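Local structure of oligopeptide-binding protein appA (Bacillus subtilis, 1XOC) at residues 41-44 and 45-49; 192-195 and 196-200; 241-244 and 245-248; 280-283 and 284-287; 337-341 and 342-346. The protein binds oligopeptides, including tetra- and pentapeptides but not tripeptides, as the receptor component of an ABC-type permease that can replace the Opp system in sporulation and competence. All blocks are in the same frame, centred on the assembly; numbering follows the deposited sequence.

Contact 1. Residues 41-44 and 45-49; sequences TDDA and STDIE. With ZN (zinc ion), chain O.
With CG wedged between its backbone N and carbonyl carbon (chi1 75°), Asp-42 turns its carboxylate back over Ser-45, whose OG lies beside its own backbone N (chi1 -58°). Asp-42 is the N-cap of helix 43-52, and the two oxygens divide the work. OD2 takes the proton of Ser-45 OG at 2.7 Å, on the syn side and 22° out of the carboxylate plane. OD1 accepts from Ser-45 N at 3.2 Å, met from above that plane, and more weakly from Ala-44 N. Helical bonding begins at once: Thr-46 N donates to Asp-42 O at 3.1 Å, and Asp-47 N to Asp-43 O at 2.8 Å. Second partners fix the cap, Trp-398 NE1 on Asp-42 OD1 and Thr-33 N on Ser-45 OG. One turn along, the carboxylates of Asp-43 and Asp-47 come together, Asp-43 OD2 and Asp-47 OD1 being 4.0 Å apart; Arg-508 forms salt bridges to both, which probably offsets their repulsion. The backbones of Thr-41 and Asp-43 hydrogen-bond the bound peptide, so this helix start belongs to the binding site. A zinc ion sits beside it. Asp-47 OD2, which also bonds Tyr-219 OH, ligates the metal at 2.3 Å; three waters bind it too, and one of these, water 2, donates to Asp-43 OD2.

Contact 2. Residues 192-195 and 196-200; sequences EWKQ and GQYIK
A beta hairpin joins strands 188-194 and 198-203, and this contact is its closed end. Gln-195 and Gly-196 occupy the corners of a type II turn, Gly-196 with positive phi. Gln-197 N closes the turn on Lys-194 O at 2.9 Å, and Tyr-198 N shares the same oxygen at 3.0 Å, so that two residues face one. On the face carrying Glu-192, Lys-194 and Tyr-198, the phenol lies across the neighbouring strand: Lys-194 CB sits over the ring, 3.8 Å from its centroid, a CH-pi contact. Tyr-198 OH donates to Glu-192 OE1 at 2.9 Å. The carboxylate stands nearly perpendicular to the ring (88°), and the hydroxyl meets OE1 from above the carboxylate plane. Glu-192 reaches that far because its chain is extended, CG opposite the backbone N at chi1 -174°. On the other face the buried Trp-193 and Ile-199 meet: Ile-199 CG1 rides over the five-membered ring of Trp-193, 3.6 Å from its centroid, while Gln-195 OE1 lies on the opposite side of the indole. Outside the hairpin, Glu-31 accepts from both Trp-193 NE1 and Gly-196 N, tying the turn to a neighbouring loop. Two-on-one pairing of Gln-197 and Tyr-198 with Lys-194 is the mark of a classic beta bulge.

Contact 3. Residues 241-244 and 245-248; sequences NVPA and TDYK
Val-242 and Pro-243 lean on Asp-246 from two directions. CG1 of Val-242, set anti to the backbone N (chi1 178°), touches Asp-246 CB at 3.8 Å, whereas the proline ring lies against the carboxylate, its CG 3.7 Å from Asp-246 OD1. Backbone bonds draw the chain round: Asp-246 N donates to Pro-243 O at 2.9 Å and Tyr-247 N to Ala-244 O at 3.1 Å. Each spans three residues, and the second donor stands well above the carbonyl plane, 67° out of it. Water 5 prolongs the path, giving a proton to Ala-244 O and accepting from Lys-248 N at 3.1 Å. Although Asp-246 occupies the N-cap position of helix 247-250, its carboxylate makes no capping bond; OD1 forms a salt bridge with Lys-371 instead. Farther out, Val-242 packs against Glu-229 and Leu-232 of helix 225-234. Strand 483-496 holds the approach, His-492 bonding to the backbone of Val-242, its backbone N-H donating to Asn-241 OD1. Ala-244 touches His-492 and Asp-304, the pair that binds a zinc ion there. The arrangement is a 3-10 turn leading from the end of the short strand 240-241 into a short helix.

Contact 4. Residues 280-283 and 284-287; sequences DKKV and RQAL
Lys-281 O takes the nearly straight bond from Gln-285 N, 2.9 Å with 165° at the hydrogen, and equal spans join Ala-286 N to Lys-282 O and Leu-287 N to Val-283 O. Arg-284 N reaches back to Asp-280 O at 3.2 Å. The side chain of Arg-284 folds back over the first turn: CG is placed beside the backbone N and the chain bends at chi3 (-55°), which lays one face of the guanidinium over the start of the helix, with Lys-281 CA 3.6 Å from NH2. Its N-H groups are spent elsewhere, NE on Gln-481 O, NH2 on Asp-480 O and NH1 on Phe-278 O. The plane is thereby fixed against the end of helix 463-480, which Lys-281 also joins through a salt bridge to Glu-479. Gln-285 lies across the aliphatic part of Lys-281. Val-283 CG1 and Leu-287 CD1, 4.2 Å apart, form an apolar patch, and Leu-287 continues onto Trp-271 of strand 265-271. Lys-282 bends away, its NZ ending close to Met-338 O, probably as a hydrogen bond though the separation is doubtfully short. Ahead of all this, Asp-280 OD1 accepts from Lys-282 N at 3.0 Å, from above the carboxylate plane: an aspartate N-cap on the first turns of alpha-helix 281-289.

Contact 5. Residues 337-341 and 342-346; sequences QMLAE and AGWKD
The indole of Trp-344 presents an edge to Leu-339 O, which lies in the ring plane 3.9 Å from CD1, and the ring goes on to meet Phe-360 with the two planes at about 55°. Helix 332-341 ends here in a Schellman motif. Trp-344 N reaches back to Leu-339 O at 2.9 Å, and inside that bond Gly-343 N donates to Ala-340 O at 2.9 Å, its donor well above the carbonyl plane. Gly-343 makes the reversal with a phi of 99°, a conformation in which a beta carbon would press on the carbonyl oxygen of Ala-342. Before the chain turns, Ala-342 N still bonds Met-338 O at 3.0 Å. The backbone sets Trp-344 CB against Leu-339 CB, and with CG beside its backbone N (chi1 -70°) the indole is sent away from the helix, toward Leu-277 and Lys-355. Ala-340 CA also makes a C-H...O contact of 3.3 Å with Trp-344 O. The exit continues to Asp-346, whose OD1 accepts from Asn-348 N, itself one of the zinc site formed by Asn-348, Asp-350, Ile-352 and Asp-354. Along the last helical turn, Gln-337 NE2 donates to Glu-341 OE2 at 2.9 Å, the acceptor lying near the amide plane.

The five contacts follow one another along the chain. Contacts 1 and 2, with centres about 14 Å apart, touch where Ile-48 CG1 of helix 43-52 meets Ile-199 CD1 of the hairpin at 4.2 Å. Contacts 4 and 5, about 10 Å apart between centres, join helices 281-289 and 332-341; Met-338 CE packs 3.6 Å from Gln-285 CB. Contact 3 touches neither pair: its centre is about 23 Å from that of contact 1 and about 34 Å from that of contact 4. About 43 Å separates the centres of contacts 2 and 4, on opposite sides of the chain's centre, consistent with the two-lobed design of peptide-binding proteins, while contact 1 lies near the middle beside the peptide.

Contact 1. Residues 41-44 and 45-49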
loop_
_atom_site.group_PDB
_atom_site.type_symbol
_atom_site.label_atom_id
_atom_site.label_comp_id
_atom_site.label_asym_id
_atom_site.label_seq_id
_atom_site.Cartn_x
_atom_site.Cartn_y
_atom_site.Cartn_z
ATOM N N THR A 41 7.808 1.091 -2.194
ATOM C CA THR A 41 6.939 0.180 -1.437
ATOM C C THR A 41 5.762 0.896 -0.767
ATOM O O THR A 41 4.967 0.237 -0.091
ATOM C CB THR A 41 7.698 -0.686 -0.415
ATOM O OG1 THR A 41 8.355 0.175 0.531
ATOM C CG2 THR A 41 8.763 -1.574 -1.079
ATOM N N ASP A 42 5.666 2.218 -0.940
ATOM C CA ASP A 42 4.750 3.048 -0.138
ATOM C C ASP A 42 3.762 3.825 -0.987
ATOM O O ASP A 42 4.059 4.204 -2.126
ATOM C CB ASP A 42 5.525 3.973 0.812
ATOM C CG ASP A 42 6.162 5.141 0.114
ATOM O OD1 ASP A 42 5.602 6.254 0.232
ATOM O OD2 ASP A 42 7.186 4.960 -0.577
ATOM N N ASP A 43 2.597 4.101 -0.437
ATOM C CA ASP A 43 1.541 4.728 -1.200
ATOM C C ASP A 43 1.817 6.166 -1.630
ATOM O O ASP A 43 1.342 6.620 -2.646
ATOM C CB ASP A 43 0.252 4.702 -0.423
ATOM C CG ASP A 43 -0.934 4.452 -1.324
ATOM O OD1 ASP A 43 -0.877 3.510 -2.164
ATOM O OD2 ASP A 43 -1.919 5.211 -1.205
ATOM N N ALA A 44 2.608 6.898 -0.873
ATOM C CA ALA A 44 2.906 8.270 -1.246
ATOM C C ALA A 44 3.721 8.292 -2.536
ATOM O O ALA A 44 3.472 9.096 -3.448
ATOM C CB ALA A 44 3.650 8.961 -0.118
ATOM N N SER A 45 4.742 7.441 -2.609
ATOM C CA SER A 45 5.512 7.266 -3.853
ATOM C C SER A 45 4.592 6.843 -4.972
ATOM O O SER A 45 4.649 7.399 -6.054
ATOM C CB SER A 45 6.669 6.279 -3.654
ATOM O OG SER A 45 7.576 6.700 -2.598
ATOM N N THR A 46 3.735 5.901 -4.691
ATOM C CA THR A 46 2.871 5.367 -5.728
ATOM C C THR A 46 1.902 6.453 -6.259
ATOM O O THR A 46 1.587 6.500 -7.456
ATOM C CB THR A 46 2.128 4.112 -5.250
ATOM O OG1 THR A 46 3.083 3.103 -4.901
ATOM C CG2 THR A 46 1.239 3.511 -6.325
ATOM N N ASP A 47 1.405 7.319 -5.382
ATOM C CA ASP A 47 0.542 8.427 -5.820
ATOM C C ASP A 47 1.213 9.278 -6.904
ATOM O O ASP A 47 0.555 9.675 -7.894
ATOM C CB ASP A 47 0.183 9.370 -4.665
ATOM C CG ASP A 47 -0.880 8.824 -3.729
ATOM O OD1 ASP A 47 -1.678 7.918 -4.107
ATOM O OD2 ASP A 47 -0.916 9.406 -2.615
ATOM N N ILE A 48 2.484 9.604 -6.716
ATOM C CA ILE A 48 3.166 10.449 -7.686
ATOM C C ILE A 48 3.449 9.646 -8.985
ATOM O O ILE A 48 3.281 10.166 -10.103
ATOM C CB ILE A 48 4.422 11.014 -7.080
ATOM C CG1 ILE A 48 4.086 11.766 -5.800
ATOM C CG2 ILE A 48 5.139 11.913 -8.094
ATOM C CD1 ILE A 48 3.278 12.986 -5.975
ATOM N N GLU A 49 3.904 8.395 -8.833
ATOM C CA GLU A 49 4.164 7.526 -9.977
ATOM C C GLU A 49 2.969 7.415 -10.925
ATOM O O GLU A 49 3.121 7.443 -12.143
ATOM C CB GLU A 49 4.526 6.113 -9.472
ATOM C CG GLU A 49 5.881 6.044 -8.796
ATOM C CD GLU A 49 6.103 4.750 -8.037
ATOM O OE1 GLU A 49 5.230 3.870 -8.069
ATOM O OE2 GLU A 49 7.167 4.589 -7.393
HETATM ZN ZN ZN O . -2.771 8.797 -1.373
HETATM O O HOH W 1 -4.044 6.810 -2.853
HETATM O O HOH W 2 -1.497 7.438 -0.198
HETATM O O HOH W 3 -4.202 10.016 0.169
HETATM O O HOH W 4 -3.298 11.091 -1.619
#

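Contact 2. Residues 192-195 and 196-200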
loop_
_atom_site.group_PDB
_atom_site.type_symbol
_atom_site.label_atom_id
_atom_site.label_comp_id
_atom_site.label_asym_id
_atom_site.label_seq_id
_atom_site.Cartn_x
_atom_site.Cartn_y
_atom_site.Cartn_z
ATOM N N GLU A 192 9.052 20.320 -9.633
ATOM C CA GLU A 192 9.890 20.628 -8.481
ATOM C C GLU A 192 9.539 19.731 -7.306
ATOM O O GLU A 192 8.375 19.379 -7.135
ATOM C CB GLU A 192 9.655 22.064 -8.068
ATOM C CG GLU A 192 10.603 22.499 -6.959
ATOM C CD GLU A 192 10.360 23.923 -6.457
ATOM O OE1 GLU A 192 9.316 24.536 -6.831
ATOM O OE2 GLU A 192 11.236 24.423 -5.687
ATOM N N TRP A 193 10.550 19.327 -6.549
ATOM C CA TRP A 193 10.357 18.673 -5.256
ATOM C C TRP A 193 11.185 19.426 -4.211
ATOM O O TRP A 193 12.424 19.300 -4.144
ATOM C CB TRP A 193 10.731 17.193 -5.332
ATOM C CG TRP A 193 10.558 16.404 -4.064
ATOM C CD1 TRP A 193 10.055 16.832 -2.858
ATOM C CD2 TRP A 193 10.886 15.033 -3.893
ATOM N NE1 TRP A 193 10.060 15.783 -1.946
ATOM C CE2 TRP A 193 10.559 14.671 -2.560
ATOM C CE3 TRP A 193 11.413 14.056 -4.745
ATOM C CZ2 TRP A 193 10.738 13.364 -2.071
ATOM C CZ3 TRP A 193 11.603 12.772 -4.251
ATOM C CH2 TRP A 193 11.292 12.447 -2.917
ATOM N N LYS A 194 10.488 20.262 -3.451
ATOM C CA LYS A 194 11.078 20.999 -2.339
ATOM C C LYS A 194 10.973 20.078 -1.132
ATOM O O LYS A 194 9.859 19.811 -0.633
ATOM C CB LYS A 194 10.320 22.291 -2.122
ATOM C CG LYS A 194 10.954 23.131 -1.023
ATOM C CD LYS A 194 11.261 24.592 -1.378
ATOM C CE LYS A 194 12.536 25.015 -0.640
ATOM N NZ LYS A 194 12.930 26.449 -0.759
ATOM N N GLN A 195 12.122 19.535 -0.735
ATOM C CA GLN A 195 12.177 18.457 0.229
ATOM C C GLN A 195 11.492 18.892 1.540
ATOM O O GLN A 195 11.729 19.984 2.058
ATOM C CB GLN A 195 13.629 18.002 0.455
ATOM C CG GLN A 195 13.766 16.755 1.334
ATOM C CD GLN A 195 13.447 15.462 0.606
ATOM O OE1 GLN A 195 13.661 15.339 -0.603
ATOM N NE2 GLN A 195 12.927 14.478 1.355
ATOM N N GLY A 196 10.605 18.036 2.037
ATOM C CA GLY A 196 9.866 18.295 3.250
ATOM C C GLY A 196 8.681 19.242 3.105
ATOM O O GLY A 196 8.016 19.563 4.095
ATOM N N GLN A 197 8.392 19.707 1.888
ATOM C CA GLN A 197 7.363 20.719 1.712
ATOM C C GLN A 197 6.355 20.319 0.651
ATOM O O GLN A 197 5.164 20.287 0.931
ATOM C CB GLN A 197 7.982 22.046 1.345
ATOM C CG GLN A 197 8.874 22.590 2.408
ATOM C CD GLN A 197 9.165 24.052 2.203
ATOM O OE1 GLN A 197 10.320 24.465 2.221
ATOM N NE2 GLN A 197 8.118 24.848 1.969
ATOM N N TYR A 198 6.824 20.098 -0.573
ATOM C CA TYR A 198 5.888 19.770 -1.665
ATOM C C TYR A 198 6.555 19.218 -2.907
ATOM O O TYR A 198 7.711 19.423 -3.154
ATOM C CB TYR A 198 5.074 21.013 -2.082
ATOM C CG TYR A 198 5.929 22.128 -2.636
ATOM C CD1 TYR A 198 6.349 23.166 -1.834
ATOM C CD2 TYR A 198 6.320 22.128 -3.974
ATOM C CE1 TYR A 198 7.140 24.171 -2.349
ATOM C CE2 TYR A 198 7.106 23.147 -4.496
ATOM C CZ TYR A 198 7.506 24.148 -3.683
ATOM O OH TYR A 198 8.305 25.162 -4.204
ATOM N N ILE A 199 5.743 18.538 -3.701
ATOM C CA ILE A 199 6.091 18.120 -5.050
ATOM C C ILE A 199 5.075 18.801 -5.964
ATOM O O ILE A 199 3.864 18.630 -5.781
ATOM C CB ILE A 199 5.970 16.602 -5.211
ATOM C CG1 ILE A 199 6.990 15.923 -4.286
ATOM C CG2 ILE A 199 6.167 16.204 -6.667
ATOM C CD1 ILE A 199 6.778 14.487 -4.065
ATOM N N LYS A 200 5.567 19.538 -6.947
ATOM C CA LYS A 200 4.715 20.235 -7.913
ATOM C C LYS A 200 4.838 19.587 -9.279
ATOM O O LYS A 200 5.940 19.345 -9.768
ATOM C CB LYS A 200 5.129 21.706 -8.013
ATOM C CG LYS A 200 4.100 22.564 -8.772
ATOM C CD LYS A 200 4.498 24.002 -8.679
ATOM C CE LYS A 200 3.801 24.894 -9.710
ATOM N NZ LYS A 200 4.649 26.103 -9.999
#

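Contact 3. Residues 241-244 and 245-248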
loop_
_atom_site.group_PDB
_atom_site.type_symbol
_atom_site.label_atom_id
_atom_site.label_comp_id
_atom_site.label_asym_id
_atom_site.label_seq_id
_atom_site.Cartn_x
_atom_site.Cartn_y
_atom_site.Cartn_z
ATOM N N ASN A 241 -7.811 13.708 2.597
ATOM C CA ASN A 241 -8.515 12.630 3.292
ATOM C C ASN A 241 -8.689 13.010 4.747
ATOM O O ASN A 241 -7.764 12.862 5.563
ATOM C CB ASN A 241 -7.711 11.334 3.175
ATOM C CG ASN A 241 -8.486 10.096 3.658
ATOM O OD1 ASN A 241 -9.609 10.178 4.184
ATOM N ND2 ASN A 241 -7.861 8.935 3.470
ATOM N N VAL A 242 -9.847 13.551 5.067
ATOM C CA VAL A 242 -10.128 14.060 6.398
ATOM C C VAL A 242 -10.320 12.925 7.394
ATOM O O VAL A 242 -11.150 12.036 7.166
ATOM C CB VAL A 242 -11.436 14.902 6.390
ATOM C CG1 VAL A 242 -11.770 15.408 7.774
ATOM C CG2 VAL A 242 -11.317 16.024 5.371
ATOM N N PRO A 243 -9.615 12.964 8.533
ATOM C CA PRO A 243 -9.893 11.972 9.588
ATOM C C PRO A 243 -11.359 11.966 10.006
ATOM O O PRO A 243 -11.980 13.020 10.095
ATOM C CB PRO A 243 -9.042 12.473 10.764
ATOM C CG PRO A 243 -7.926 13.213 10.130
ATOM C CD PRO A 243 -8.530 13.886 8.927
ATOM N N ALA A 244 -11.903 10.793 10.317
ATOM C CA ALA A 244 -13.329 10.700 10.689
ATOM C C ALA A 244 -13.740 11.605 11.842
ATOM O O ALA A 244 -14.850 12.147 11.854
ATOM C CB ALA A 244 -13.700 9.271 11.032
ATOM N N THR A 245 -12.856 11.761 12.828
ATOM C CA THR A 245 -13.136 12.586 13.980
ATOM C C THR A 245 -13.320 14.061 13.613
ATOM O O THR A 245 -13.964 14.797 14.350
ATOM C CB THR A 245 -12.031 12.445 15.066
ATOM O OG1 THR A 245 -10.755 12.705 14.494
ATOM C CG2 THR A 245 -12.005 11.036 15.632
ATOM N N ASP A 246 -12.783 14.473 12.462
ATOM C CA ASP A 246 -12.909 15.853 11.992
ATOM C C ASP A 246 -14.005 16.054 10.929
ATOM O O ASP A 246 -14.108 17.141 10.360
ATOM C CB ASP A 246 -11.571 16.326 11.421
ATOM C CG ASP A 246 -10.482 16.399 12.472
ATOM O OD1 ASP A 246 -9.390 15.860 12.233
ATOM O OD2 ASP A 246 -10.725 17.000 13.535
ATOM N N TYR A 247 -14.807 15.023 10.653
ATOM C CA TYR A 247 -15.820 15.112 9.602
ATOM C C TYR A 247 -16.801 16.274 9.820
ATOM O O TYR A 247 -17.048 17.062 8.907
ATOM C CB TYR A 247 -16.616 13.808 9.497
ATOM C CG TYR A 247 -17.522 13.809 8.295
ATOM C CD1 TYR A 247 -18.748 14.474 8.326
ATOM C CD2 TYR A 247 -17.160 13.166 7.143
ATOM C CE1 TYR A 247 -19.580 14.494 7.209
ATOM C CE2 TYR A 247 -17.977 13.176 6.022
ATOM C CZ TYR A 247 -19.199 13.831 6.073
ATOM O OH TYR A 247 -20.008 13.857 4.974
ATOM N N LYS A 248 -17.375 16.357 11.012
ATOM C CA LYS A 248 -18.402 17.357 11.272
ATOM C C LYS A 248 -17.833 18.768 11.244
ATOM O O LYS A 248 -18.537 19.711 10.899
ATOM C CB LYS A 248 -19.140 17.066 12.561
ATOM C CG LYS A 248 -20.029 15.852 12.407
ATOM C CD LYS A 248 -21.149 15.842 13.392
ATOM C CE LYS A 248 -20.689 15.520 14.808
ATOM N NZ LYS A 248 -21.852 15.563 15.744
HETATM O O HOH W 5 -17.006 14.109 13.052
#

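Contact 4. Residues 280-283 and 284-287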
loop_
_atom_site.group_PDB
_atom_site.type_symbol
_atom_site.label_atom_id
_atom_site.label_comp_id
_atom_site.label_asym_id
_atom_site.label_seq_id
_atom_site.Cartn_x
_atom_site.Cartn_y
_atom_site.Cartn_z
ATOM N N ASP A 280 6.472 -16.642 19.780
ATOM C CA ASP A 280 5.477 -17.634 20.204
ATOM C C ASP A 280 4.090 -17.217 19.743
ATOM O O ASP A 280 3.607 -16.139 20.097
ATOM C CB ASP A 280 5.499 -17.775 21.732
ATOM C CG ASP A 280 4.619 -18.919 22.262
ATOM O OD1 ASP A 280 3.915 -19.598 21.489
ATOM O OD2 ASP A 280 4.639 -19.145 23.494
ATOM N N LYS A 281 3.450 -18.073 18.954
ATOM C CA LYS A 281 2.074 -17.855 18.512
ATOM C C LYS A 281 1.132 -17.551 19.677
ATOM O O LYS A 281 0.261 -16.694 19.560
ATOM C CB LYS A 281 1.557 -19.093 17.781
ATOM C CG LYS A 281 0.097 -19.018 17.375
ATOM C CD LYS A 281 -0.345 -20.263 16.614
ATOM C CE LYS A 281 -0.896 -21.318 17.539
ATOM N NZ LYS A 281 -1.336 -22.528 16.798
ATOM N N LYS A 282 1.283 -18.276 20.788
ATOM C CA LYS A 282 0.364 -18.097 21.917
ATOM C C LYS A 282 0.483 -16.702 22.536
ATOM O O LYS A 282 -0.524 -16.115 22.954
ATOM C CB LYS A 282 0.552 -19.187 22.976
ATOM C CG LYS A 282 -0.699 -19.376 23.800
ATOM C CD LYS A 282 -0.716 -20.692 24.539
ATOM C CE LYS A 282 -0.204 -20.505 25.918
ATOM N NZ LYS A 282 -1.029 -19.467 26.549
ATOM N N VAL A 283 1.700 -16.161 22.555
ATOM C CA VAL A 283 1.925 -14.787 23.014
ATOM C C VAL A 283 1.226 -13.787 22.081
ATOM O O VAL A 283 0.520 -12.897 22.556
ATOM C CB VAL A 283 3.441 -14.474 23.172
ATOM C CG1 VAL A 283 3.719 -12.960 23.326
ATOM C CG2 VAL A 283 3.999 -15.253 24.368
ATOM N N ARG A 284 1.416 -13.933 20.769
ATOM C CA ARG A 284 0.738 -13.060 19.807
ATOM C C ARG A 284 -0.782 -13.123 19.946
ATOM O O ARG A 284 -1.452 -12.093 19.934
ATOM C CB ARG A 284 1.151 -13.361 18.373
ATOM C CG ARG A 284 2.610 -13.098 18.109
ATOM C CD ARG A 284 2.918 -13.085 16.642
ATOM N NE ARG A 284 2.483 -14.317 15.968
ATOM C CZ ARG A 284 3.223 -15.416 15.836
ATOM N NH1 ARG A 284 4.448 -15.478 16.343
ATOM N NH2 ARG A 284 2.726 -16.476 15.221
ATOM N N GLN A 285 -1.322 -14.325 20.133
ATOM C CA GLN A 285 -2.755 -14.483 20.380
ATOM C C GLN A 285 -3.193 -13.775 21.667
ATOM O O GLN A 285 -4.274 -13.194 21.732
ATOM C CB GLN A 285 -3.126 -15.962 20.462
ATOM C CG GLN A 285 -3.000 -16.738 19.153
ATOM C CD GLN A 285 -3.291 -18.211 19.320
ATOM O OE1 GLN A 285 -3.588 -18.896 18.348
ATOM N NE2 GLN A 285 -3.195 -18.714 20.553
ATOM N N ALA A 286 -2.350 -13.850 22.688
ATOM C CA ALA A 286 -2.607 -13.186 23.967
ATOM C C ALA A 286 -2.637 -11.664 23.820
ATOM O O ALA A 286 -3.467 -10.988 24.439
ATOM C CB ALA A 286 -1.563 -13.590 24.978
ATOM N N LEU A 287 -1.728 -11.117 23.020
ATOM C CA LEU A 287 -1.667 -9.671 22.807
ATOM C C LEU A 287 -2.942 -9.176 22.143
ATOM O O LEU A 287 -3.518 -8.166 22.542
ATOM C CB LEU A 287 -0.450 -9.298 21.969
ATOM C CG LEU A 287 0.924 -9.522 22.592
ATOM C CD1 LEU A 287 2.034 -9.520 21.556
ATOM C CD2 LEU A 287 1.209 -8.470 23.628
#

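Contact 5. Residues 337-341 and 342-346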
loop_
_atom_site.group_PDB
_atom_site.type_symbol
_atom_site.label_atom_id
_atom_site.label_comp_id
_atom_site.label_asym_id
_atom_site.label_seq_id
_atom_site.Cartn_x
_atom_site.Cartn_y
_atom_site.Cartn_z
ATOM N N GLN A 337 -3.883 -15.271 31.559
ATOM C CA GLN A 337 -3.753 -16.722 31.706
ATOM C C GLN A 337 -2.928 -17.306 30.572
ATOM O O GLN A 337 -2.041 -18.115 30.790
ATOM C CB GLN A 337 -5.146 -17.362 31.750
ATOM C CG GLN A 337 -5.192 -18.887 31.846
ATOM C CD GLN A 337 -4.491 -19.457 33.063
ATOM O OE1 GLN A 337 -4.388 -18.800 34.103
ATOM N NE2 GLN A 337 -4.026 -20.709 32.952
ATOM N N MET A 338 -3.216 -16.868 29.349
ATOM C CA MET A 338 -2.464 -17.312 28.177
ATOM C C MET A 338 -0.979 -16.980 28.297
ATOM O O MET A 338 -0.133 -17.796 27.944
ATOM C CB MET A 338 -3.034 -16.681 26.902
ATOM C CG MET A 338 -4.398 -17.210 26.512
ATOM S SD MET A 338 -5.135 -16.181 25.231
ATOM C CE MET A 338 -4.262 -16.782 23.807
ATOM N N LEU A 339 -0.661 -15.786 28.799
ATOM C CA LEU A 339 0.732 -15.381 28.976
ATOM C C LEU A 339 1.426 -16.207 30.061
ATOM O O LEU A 339 2.595 -16.564 29.917
ATOM C CB LEU A 339 0.828 -13.892 29.296
ATOM C CG LEU A 339 0.530 -13.008 28.087
ATOM C CD1 LEU A 339 0.288 -11.593 28.524
ATOM C CD2 LEU A 339 1.667 -13.078 27.085
ATOM N N ALA A 340 0.695 -16.501 31.136
ATOM C CA ALA A 340 1.195 -17.366 32.210
ATOM C C ALA A 340 1.480 -18.760 31.669
ATOM O O ALA A 340 2.551 -19.319 31.913
ATOM C CB ALA A 340 0.191 -17.420 33.350
ATOM N N GLU A 341 0.525 -19.312 30.923
ATOM C CA GLU A 341 0.709 -20.608 30.247
ATOM C C GLU A 341 1.934 -20.601 29.319
ATOM O O GLU A 341 2.621 -21.614 29.195
ATOM C CB GLU A 341 -0.551 -20.995 29.450
ATOM C CG GLU A 341 -1.702 -21.526 30.310
ATOM C CD GLU A 341 -3.075 -21.512 29.609
ATOM O OE1 GLU A 341 -3.160 -21.184 28.396
ATOM O OE2 GLU A 341 -4.078 -21.838 30.298
ATOM N N ALA A 342 2.208 -19.459 28.687
ATOM C CA ALA A 342 3.373 -19.295 27.809
ATOM C C ALA A 342 4.680 -19.005 28.556
ATOM O O ALA A 342 5.704 -18.750 27.923
ATOM C CB ALA A 342 3.111 -18.214 26.771
ATOM N N GLY A 343 4.653 -19.028 29.888
ATOM C CA GLY A 343 5.864 -18.873 30.698
ATOM C C GLY A 343 6.130 -17.488 31.262
ATOM O O GLY A 343 7.136 -17.281 31.939
ATOM N N TRP A 344 5.234 -16.538 31.002
ATOM C CA TRP A 344 5.416 -15.161 31.458
ATOM C C TRP A 344 4.706 -14.922 32.784
ATOM O O TRP A 344 3.509 -15.183 32.914
ATOM C CB TRP A 344 4.916 -14.170 30.398
ATOM C CG TRP A 344 5.780 -14.148 29.207
ATOM C CD1 TRP A 344 5.620 -14.888 28.067
ATOM C CD2 TRP A 344 6.971 -13.369 29.017
ATOM N NE1 TRP A 344 6.636 -14.617 27.183
ATOM C CE2 TRP A 344 7.476 -13.687 27.737
ATOM C CE3 TRP A 344 7.647 -12.422 29.792
ATOM C CZ2 TRP A 344 8.638 -13.105 27.222
ATOM C CZ3 TRP A 344 8.803 -11.839 29.280
ATOM C CH2 TRP A 344 9.277 -12.177 27.995
ATOM N N LYS A 345 5.457 -14.458 33.777
ATOM C CA LYS A 345 4.871 -13.952 35.010
ATOM C C LYS A 345 5.842 -12.976 35.654
ATOM O O LYS A 345 7.044 -13.058 35.433
ATOM C CB LYS A 345 4.507 -15.103 35.958
ATOM C CG LYS A 345 5.620 -15.622 36.828
ATOM C CD LYS A 345 5.074 -16.555 37.930
ATOM C CE LYS A 345 4.583 -17.905 37.360
ATOM N NZ LYS A 345 3.354 -17.821 36.496
ATOM N N ASP A 346 5.314 -12.019 36.407
ATOM C CA ASP A 346 6.153 -11.061 37.108
ATOM C C ASP A 346 6.846 -11.822 38.238
ATOM O O ASP A 346 6.178 -12.363 39.113
ATOM C CB ASP A 346 5.292 -9.924 37.657
ATOM C CG ASP A 346 6.118 -8.865 38.431
ATOM O OD1 ASP A 346 7.383 -8.943 38.557
ATOM O OD2 ASP A 346 5.491 -7.922 38.954
#